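Local coordinates for protein fructokinase (Silicibacter sp., PDB 3C8U) that probably catalyses the ATP-dependent phosphorylation of fructose, as a putative fructose transport system kinase with a P-loop kinase fold, at residues 22-27 with 125-130; 29-34 with 130-135; 60-65 with 80-85. All coordinates share one frame; numbering follows the deposited sequence.

In the fold
The three contacts lead from the centre of a five-stranded parallel sheet out to the loops after strand 53-57. Contact 1 pairs neighbouring strands 23-28 and 126-131. Contact 2, centred about 14 Å away, joins the loop after strand 23-28 to the end of strand 126-131 and the turn that follows, shares Glu130 with contact 1 and holds part of the likely Walker A loop. Along the chain their segments alternate, whereas contact 3 is nested inside both, its centre about 20 Å from that of contact 1 and about 14 Å from that of contact 2. It does not touch contact 1, but Tyr133 of contact 2 packs against Pro80 and Phe83, linking it to the likely P-loop region.

Contact 1 (22-27 with 125-130); sequences RQLVAL and RVAIIE
Residues 23-27 and 126-130 pair in parallel, their short axes 4.5 Å apart at closest and inclined by 25°, with Gln23 beside Val126 and Leu27 beside Glu130. The middle strand of the parallel sheet of a P-loop kinase fold pairs here with one of its two neighbours, and it leads into the likely Walker A loop. Gln23, Val25 and Leu27 turn their backbone polar groups to this partner, giving five ladder hydrogen bonds, among them Val25 N to Ala127 O at 2.8 Å. Leu24 and Ala26 use theirs toward Asp149 and strand 150-154. On the face that carries Val25, Leu27 and Ile128, CG2 of Val25 meets CG1 of Val126 at 3.8 Å, and helix 36-48 packs on Leu27 and Ile128. Glu130 also leaves by this face, and its carboxylate is hydrogen-bonded to the hydroxyls of Ser39 (OE1) and Ser36 (OE2). On the other face CG of Leu24 stands beside its own backbone N (chi1 -56°), and the side chain leans over the neighbouring strand to set CD2 3.7 Å from CB of Ala127. At the start of the pair CG of Arg22 passes 3.5 Å from Arg125 O, while the guanidinium hydrogen-bonds backbone carbonyls of Leu95, Gln98, Glu99 and Cys124, so a buried charge is met by peptide oxygens. In one of two conformers of Arg125, its guanidinium and the Gln23 amide lie side by side with parallel planes, a detail the second makes doubtful. A water accepts from Gln23 NE2 at 3.2 Å and, in that conformer, from Arg125 NE at 3.1 Å, and donates to Arg125 O at 2.7 Å.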
# COMPACT_ATOMS: atom_id res chain seq x y z
N ARG A 22 -10.40 15.56 -4.36
CA ARG A 22 -10.24 14.17 -4.68
C ARG A 22 -10.42 13.34 -3.41
O ARG A 22 -10.02 13.74 -2.31
CB ARG A 22 -8.86 13.96 -5.30
CG ARG A 22 -8.59 12.58 -5.72
CD ARG A 22 -7.25 12.44 -6.38
NE ARG A 22 -7.20 13.10 -7.68
CZ ARG A 22 -6.49 14.18 -7.97
NH1 ARG A 22 -5.76 14.78 -7.04
NH2 ARG A 22 -6.53 14.67 -9.18
N GLN A 23 -11.02 12.17 -3.57
CA GLN A 23 -11.22 11.23 -2.46
C GLN A 23 -10.14 10.16 -2.45
O GLN A 23 -9.64 9.74 -3.48
CB GLN A 23 -12.64 10.65 -2.51
CG GLN A 23 -13.69 11.72 -2.10
CD GLN A 23 -15.13 11.27 -2.26
OE1 GLN A 23 -15.85 11.18 -1.29
NE2 GLN A 23 -15.53 10.97 -3.49
N LEU A 24 -9.74 9.81 -1.23
CA LEU A 24 -8.73 8.77 -0.95
C LEU A 24 -9.31 7.52 -0.30
O LEU A 24 -10.00 7.55 0.72
CB LEU A 24 -7.63 9.33 -0.06
CG LEU A 24 -6.86 10.59 -0.52
CD1 LEU A 24 -5.64 10.80 0.38
CD2 LEU A 24 -6.40 10.44 -1.91
N VAL A 25 -8.99 6.42 -0.93
CA VAL A 25 -9.32 5.10 -0.42
C VAL A 25 -8.06 4.32 -0.17
O VAL A 25 -7.24 4.12 -1.08
CB VAL A 25 -10.28 4.32 -1.39
CG1 VAL A 25 -10.52 2.88 -0.90
CG2 VAL A 25 -11.61 5.05 -1.58
N ALA A 26 -7.90 3.91 1.08
CA ALA A 26 -6.73 3.12 1.51
C ALA A 26 -6.98 1.62 1.44
O ALA A 26 -8.02 1.14 1.87
CB ALA A 26 -6.32 3.53 2.93
N LEU A 27 -6.03 0.91 0.85
CA LEU A 27 -6.02 -0.56 0.88
C LEU A 27 -4.72 -0.97 1.53
O LEU A 27 -3.64 -0.77 0.98
CB LEU A 27 -6.10 -1.17 -0.52
CG LEU A 27 -5.97 -2.71 -0.50
CD1 LEU A 27 -7.13 -3.35 0.27
CD2 LEU A 27 -5.89 -3.30 -1.89
N ARG A 125 -10.80 10.95 -9.75
CA ARG A 125 -11.73 11.38 -8.70
C ARG A 125 -11.46 10.66 -7.39
O ARG A 125 -11.73 11.15 -6.33
CB ARG A 125 -13.19 11.13 -9.14
CG ARG A 125 -13.65 12.07 -10.24
CD ARG A 125 -15.13 12.42 -10.11
NE ARG A 125 -15.56 12.48 -8.72
CZ ARG A 125 -16.78 12.15 -8.33
NH1 ARG A 125 -17.66 11.74 -9.24
NH2 ARG A 125 -17.12 12.22 -7.05
N VAL A 126 -10.91 9.46 -7.52
CA VAL A 126 -10.58 8.63 -6.36
C VAL A 126 -9.21 8.01 -6.53
O VAL A 126 -8.94 7.37 -7.53
CB VAL A 126 -11.61 7.51 -6.18
CG1 VAL A 126 -11.22 6.56 -5.01
CG2 VAL A 126 -13.02 8.13 -5.99
N ALA A 127 -8.36 8.23 -5.53
CA ALA A 127 -7.06 7.57 -5.45
C ALA A 127 -7.15 6.47 -4.42
O ALA A 127 -7.51 6.70 -3.25
CB ALA A 127 -5.94 8.57 -5.09
N ILE A 128 -6.85 5.27 -4.89
CA ILE A 128 -6.76 4.10 -4.04
C ILE A 128 -5.29 3.99 -3.72
O ILE A 128 -4.48 3.66 -4.58
CB ILE A 128 -7.24 2.82 -4.69
CG1 ILE A 128 -8.71 2.94 -5.10
CG2 ILE A 128 -6.98 1.61 -3.75
CD1 ILE A 128 -9.14 1.80 -5.93
N ILE A 129 -4.98 4.30 -2.47
CA ILE A 129 -3.60 4.32 -1.97
C ILE A 129 -3.38 2.95 -1.38
O ILE A 129 -4.15 2.51 -0.55
CB ILE A 129 -3.38 5.39 -0.87
CG1 ILE A 129 -3.89 6.77 -1.29
CG2 ILE A 129 -1.89 5.43 -0.40
CD1 ILE A 129 -3.39 7.24 -2.59
N GLU A 130 -2.35 2.25 -1.87
CA GLU A 130 -2.08 0.90 -1.44
C GLU A 130 -0.70 0.81 -0.81
O GLU A 130 0.27 1.35 -1.29
CB GLU A 130 -2.30 -0.14 -2.56
CG GLU A 130 -1.23 -0.21 -3.59
CD GLU A 130 -1.38 -1.35 -4.57
OE1 GLU A 130 -2.37 -2.10 -4.48
OE2 GLU A 130 -0.52 -1.46 -5.47
O HOH W 1 -14.07 12.44 -5.96

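Contact 2 (29-34 with 130-135); sequences GAPGSG and EGNYLL
With CG anti to the carbonyl carbon (chi1 -63°) and the amide turned by a chi2 of -40°, Asn132 carries OD1 to the Ala30-Pro31 peptide, 3.3 Å from Ala30 C. Residues 29-34 form most of a probable P-loop (Walker A motif), and the Asn132 amide lies beside its first bend. The amide crosses the proline ring obliquely: OD1 is 3.9 Å from Pro31 CD, and ND2 is 4.0 Å from Pro31 CG. The same OD1 accepts a hydrogen bond from Lys35 NZ, the lysine of the motif, so Asn132 joins the end of strand 126-131 to that charge. In the backbone a single hydrogen bond spans the segments, from Gly29 N to Gly131 O at 3.1 Å. One residue further on, two acceptors, Gly29 O and Asn132 O, come close without bonding, and Asn132 CA-H makes a contact with Gly29 O. Tyr133 turns back beneath the asparagine, so that CB of Asn132 rests 3.9 Å above the centre of its ring, and Ile194 of helix 186-195 touches Pro31, Asn132 and Tyr133 alike. Within the loop Ala30 to Ser33 make a type II turn, in which Gly32 takes the positive phi (89°). Ser33 binds Ala30 O twice: its backbone N donates at 2.9 Å, and its OG donates at 2.8 Å, in the carbonyl plane on a lone pair.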
# COMPACT_ATOMS: atom_id res chain seq x y z
N GLY A 29 -2.39 -3.81 3.30
CA GLY A 29 -2.02 -5.21 3.43
C GLY A 29 -0.75 -5.43 4.21
O GLY A 29 -0.34 -4.63 5.05
N ALA A 30 -0.17 -6.59 3.96
CA ALA A 30 1.13 -6.97 4.48
C ALA A 30 1.95 -7.52 3.31
O ALA A 30 1.39 -7.84 2.25
CB ALA A 30 1.00 -8.00 5.61
N PRO A 31 3.28 -7.59 3.47
CA PRO A 31 4.10 -8.26 2.48
C PRO A 31 3.57 -9.65 2.19
O PRO A 31 3.31 -10.45 3.10
CB PRO A 31 5.49 -8.31 3.13
CG PRO A 31 5.48 -7.21 4.16
CD PRO A 31 4.06 -7.21 4.66
N GLY A 32 3.41 -9.90 0.90
CA GLY A 32 2.90 -11.16 0.38
C GLY A 32 1.40 -11.21 0.27
O GLY A 32 0.84 -12.25 -0.06
N SER A 33 0.74 -10.11 0.57
CA SER A 33 -0.74 -10.12 0.63
C SER A 33 -1.38 -10.10 -0.76
O SER A 33 -2.57 -10.36 -0.93
CB SER A 33 -1.30 -8.98 1.47
OG SER A 33 -1.02 -7.72 0.87
N GLY A 34 -0.58 -9.75 -1.75
CA GLY A 34 -1.06 -9.60 -3.14
C GLY A 34 -2.07 -8.46 -3.30
O GLY A 34 -3.04 -8.53 -4.04
N GLU A 130 -2.35 2.25 -1.87
CA GLU A 130 -2.08 0.90 -1.44
C GLU A 130 -0.70 0.81 -0.81
O GLU A 130 0.27 1.35 -1.29
CB GLU A 130 -2.30 -0.14 -2.56
CG GLU A 130 -1.23 -0.21 -3.59
CD GLU A 130 -1.38 -1.35 -4.57
OE1 GLU A 130 -2.37 -2.10 -4.48
OE2 GLU A 130 -0.52 -1.46 -5.47
N GLY A 131 -0.67 0.14 0.34
CA GLY A 131 0.60 -0.10 1.06
C GLY A 131 0.48 -1.00 2.26
O GLY A 131 -0.59 -1.44 2.63
N ASN A 132 1.59 -1.23 2.93
CA ASN A 132 1.61 -2.10 4.10
C ASN A 132 1.26 -1.39 5.40
O ASN A 132 0.86 -2.03 6.36
CB ASN A 132 2.97 -2.79 4.20
CG ASN A 132 3.25 -3.68 3.00
OD1 ASN A 132 2.34 -4.38 2.51
ND2 ASN A 132 4.47 -3.68 2.52
N TYR A 133 1.45 -0.06 5.43
CA TYR A 133 1.39 0.71 6.69
C TYR A 133 0.33 1.80 6.72
O TYR A 133 0.57 2.87 7.27
CB TYR A 133 2.77 1.32 7.01
CG TYR A 133 3.86 0.27 7.00
CD1 TYR A 133 3.83 -0.78 7.92
CD2 TYR A 133 4.87 0.29 6.07
CE1 TYR A 133 4.80 -1.77 7.91
CE2 TYR A 133 5.85 -0.70 6.05
CZ TYR A 133 5.81 -1.72 6.97
OH TYR A 133 6.78 -2.70 6.94
N LEU A 134 -0.85 1.50 6.15
CA LEU A 134 -1.92 2.49 6.02
C LEU A 134 -2.91 2.50 7.16
O LEU A 134 -3.73 3.42 7.28
CB LEU A 134 -2.64 2.35 4.68
CG LEU A 134 -1.72 2.44 3.43
CD1 LEU A 134 -2.62 2.56 2.18
CD2 LEU A 134 -0.67 3.59 3.48
N LEU A 135 -2.79 1.47 8.01
CA LEU A 135 -3.66 1.25 9.17
C LEU A 135 -2.80 0.81 10.35
O LEU A 135 -3.07 -0.15 11.07
CB LEU A 135 -4.75 0.21 8.86
CG LEU A 135 -5.85 0.71 7.90
CD1 LEU A 135 -6.89 -0.36 7.59
CD2 LEU A 135 -6.54 1.99 8.40

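Contact 3 (60-65 with 80-85); sequences GFHLDN and PETFDF
The His62 ring carries Phe83 CZ over one of its faces, 3.4 Å above the plane and displaced toward the rim, and CD2 of His62 in turn lies over a face of the Phe83 ring. The planes meet at 37° with centroids 4.2 Å apart, an oblique pairing of two side chains that run alongside each other. Pro80 O lies in plane at the edge of the Phe83 ring, while Phe106 stacks on His62, whose ND1 is hydrogen-bonded to Asp59 O. The Phe61 ring and the Asp84 carboxylate meet with their planes 49° apart; CD1 of Phe61 lies 3.9 Å from Asp84 O and, at a longer 4.2 Å, from Asp84 OD2. Two nearly straight backbone hydrogen bonds hold the two segments together: Asp84 N donates to Phe61 O at 2.7 Å, and Leu63 N to Thr82 O at 2.9 Å. Leu63 lays CB and CG against Thr82 O and crosses Asp84 at about a right angle, CD2 being 3.9 Å from Asp84 CB. A chi1 of 178° turns the Asp84 carboxylate away from its own backbone N, so that it lies beside Phe61 and caps the next helix, with OD1 hydrogen-bonded to Gly87 N. A single beta bridge between His62 and Phe83 closes the excursion holding helix 65-68, with Asp84 as centre of an inverse gamma turn and N-cap of helix 85-97.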
# COMPACT_ATOMS: atom_id res chain seq x y z
N GLY A 60 6.97 3.71 -3.74
CA GLY A 60 7.85 4.72 -4.36
C GLY A 60 8.55 5.55 -3.31
O GLY A 60 9.46 6.32 -3.59
N PHE A 61 8.10 5.37 -2.07
CA PHE A 61 8.57 6.16 -0.94
C PHE A 61 9.60 5.47 -0.09
O PHE A 61 10.00 5.98 0.95
CB PHE A 61 7.39 6.69 -0.12
CG PHE A 61 6.69 7.81 -0.82
CD1 PHE A 61 7.15 9.11 -0.67
CD2 PHE A 61 5.68 7.56 -1.73
CE1 PHE A 61 6.57 10.14 -1.35
CE2 PHE A 61 5.10 8.59 -2.44
CZ PHE A 61 5.54 9.87 -2.26
N HIS A 62 10.07 4.33 -0.57
CA HIS A 62 11.25 3.73 0.06
C HIS A 62 12.38 4.73 -0.01
O HIS A 62 12.59 5.42 -1.02
CB HIS A 62 11.76 2.49 -0.68
CG HIS A 62 11.07 1.22 -0.37
ND1 HIS A 62 10.00 0.76 -1.10
CD2 HIS A 62 11.35 0.25 0.54
CE1 HIS A 62 9.63 -0.43 -0.63
NE2 HIS A 62 10.45 -0.77 0.34
N LEU A 63 13.16 4.76 1.05
CA LEU A 63 14.45 5.45 0.99
C LEU A 63 15.39 4.67 0.09
O LEU A 63 15.28 3.44 -0.02
CB LEU A 63 15.08 5.52 2.38
CG LEU A 63 14.38 6.40 3.41
CD1 LEU A 63 15.29 6.51 4.66
CD2 LEU A 63 14.07 7.74 2.80
N ASP A 64 16.37 5.37 -0.49
CA ASP A 64 17.39 4.71 -1.31
C ASP A 64 18.37 3.97 -0.41
O ASP A 64 18.61 4.35 0.74
CB ASP A 64 18.14 5.72 -2.16
CG ASP A 64 19.02 5.06 -3.24
OD1 ASP A 64 18.47 4.65 -4.29
OD2 ASP A 64 20.26 5.04 -3.05
N ASN A 65 18.97 2.94 -0.97
CA ASN A 65 19.96 2.13 -0.25
C ASN A 65 21.13 2.97 0.26
O ASN A 65 21.76 2.65 1.26
CB ASN A 65 20.48 1.00 -1.15
CG ASN A 65 19.45 -0.03 -1.42
OD1 ASN A 65 18.40 -0.02 -0.79
ND2 ASN A 65 19.72 -0.94 -2.36
N PRO A 80 8.87 -0.04 8.32
CA PRO A 80 8.30 1.31 8.23
C PRO A 80 9.38 2.39 8.26
O PRO A 80 9.28 3.40 7.58
CB PRO A 80 7.42 1.42 9.48
CG PRO A 80 7.24 0.08 9.99
CD PRO A 80 8.24 -0.85 9.38
N GLU A 81 10.40 2.17 9.07
CA GLU A 81 11.43 3.21 9.26
C GLU A 81 12.33 3.37 8.02
O GLU A 81 13.13 4.31 7.90
CB GLU A 81 12.28 2.96 10.51
CG GLU A 81 13.06 1.70 10.46
CD GLU A 81 12.38 0.54 11.16
OE1 GLU A 81 11.12 0.39 11.05
OE2 GLU A 81 13.14 -0.23 11.78
N THR A 82 12.14 2.48 7.07
CA THR A 82 12.86 2.55 5.81
C THR A 82 12.10 3.31 4.72
O THR A 82 12.54 3.41 3.59
CB THR A 82 13.30 1.14 5.32
OG1 THR A 82 12.18 0.39 4.80
CG2 THR A 82 13.96 0.41 6.48
N PHE A 83 10.97 3.89 5.10
CA PHE A 83 10.18 4.72 4.18
C PHE A 83 10.33 6.20 4.50
O PHE A 83 10.57 6.58 5.64
CB PHE A 83 8.70 4.35 4.23
CG PHE A 83 8.39 3.07 3.50
CD1 PHE A 83 8.56 1.86 4.12
CD2 PHE A 83 7.99 3.08 2.18
CE1 PHE A 83 8.33 0.70 3.46
CE2 PHE A 83 7.75 1.90 1.50
CZ PHE A 83 7.93 0.72 2.13
N ASP A 84 10.22 7.01 3.46
CA ASP A 84 10.09 8.47 3.61
C ASP A 84 8.68 8.80 4.04
O ASP A 84 7.83 9.14 3.22
CB ASP A 84 10.45 9.18 2.29
CG ASP A 84 10.28 10.67 2.35
OD1 ASP A 84 10.21 11.25 3.48
OD2 ASP A 84 10.18 11.26 1.25
N PHE A 85 8.41 8.65 5.34
CA PHE A 85 7.05 8.87 5.87
C PHE A 85 6.53 10.28 5.60
O PHE A 85 5.43 10.48 5.10
CB PHE A 85 6.96 8.61 7.37
CG PHE A 85 5.66 9.11 7.95
CD1 PHE A 85 4.48 8.42 7.71
CD2 PHE A 85 5.61 10.30 8.67
CE1 PHE A 85 3.28 8.93 8.18
CE2 PHE A 85 4.39 10.79 9.14
CZ PHE A 85 3.25 10.10 8.89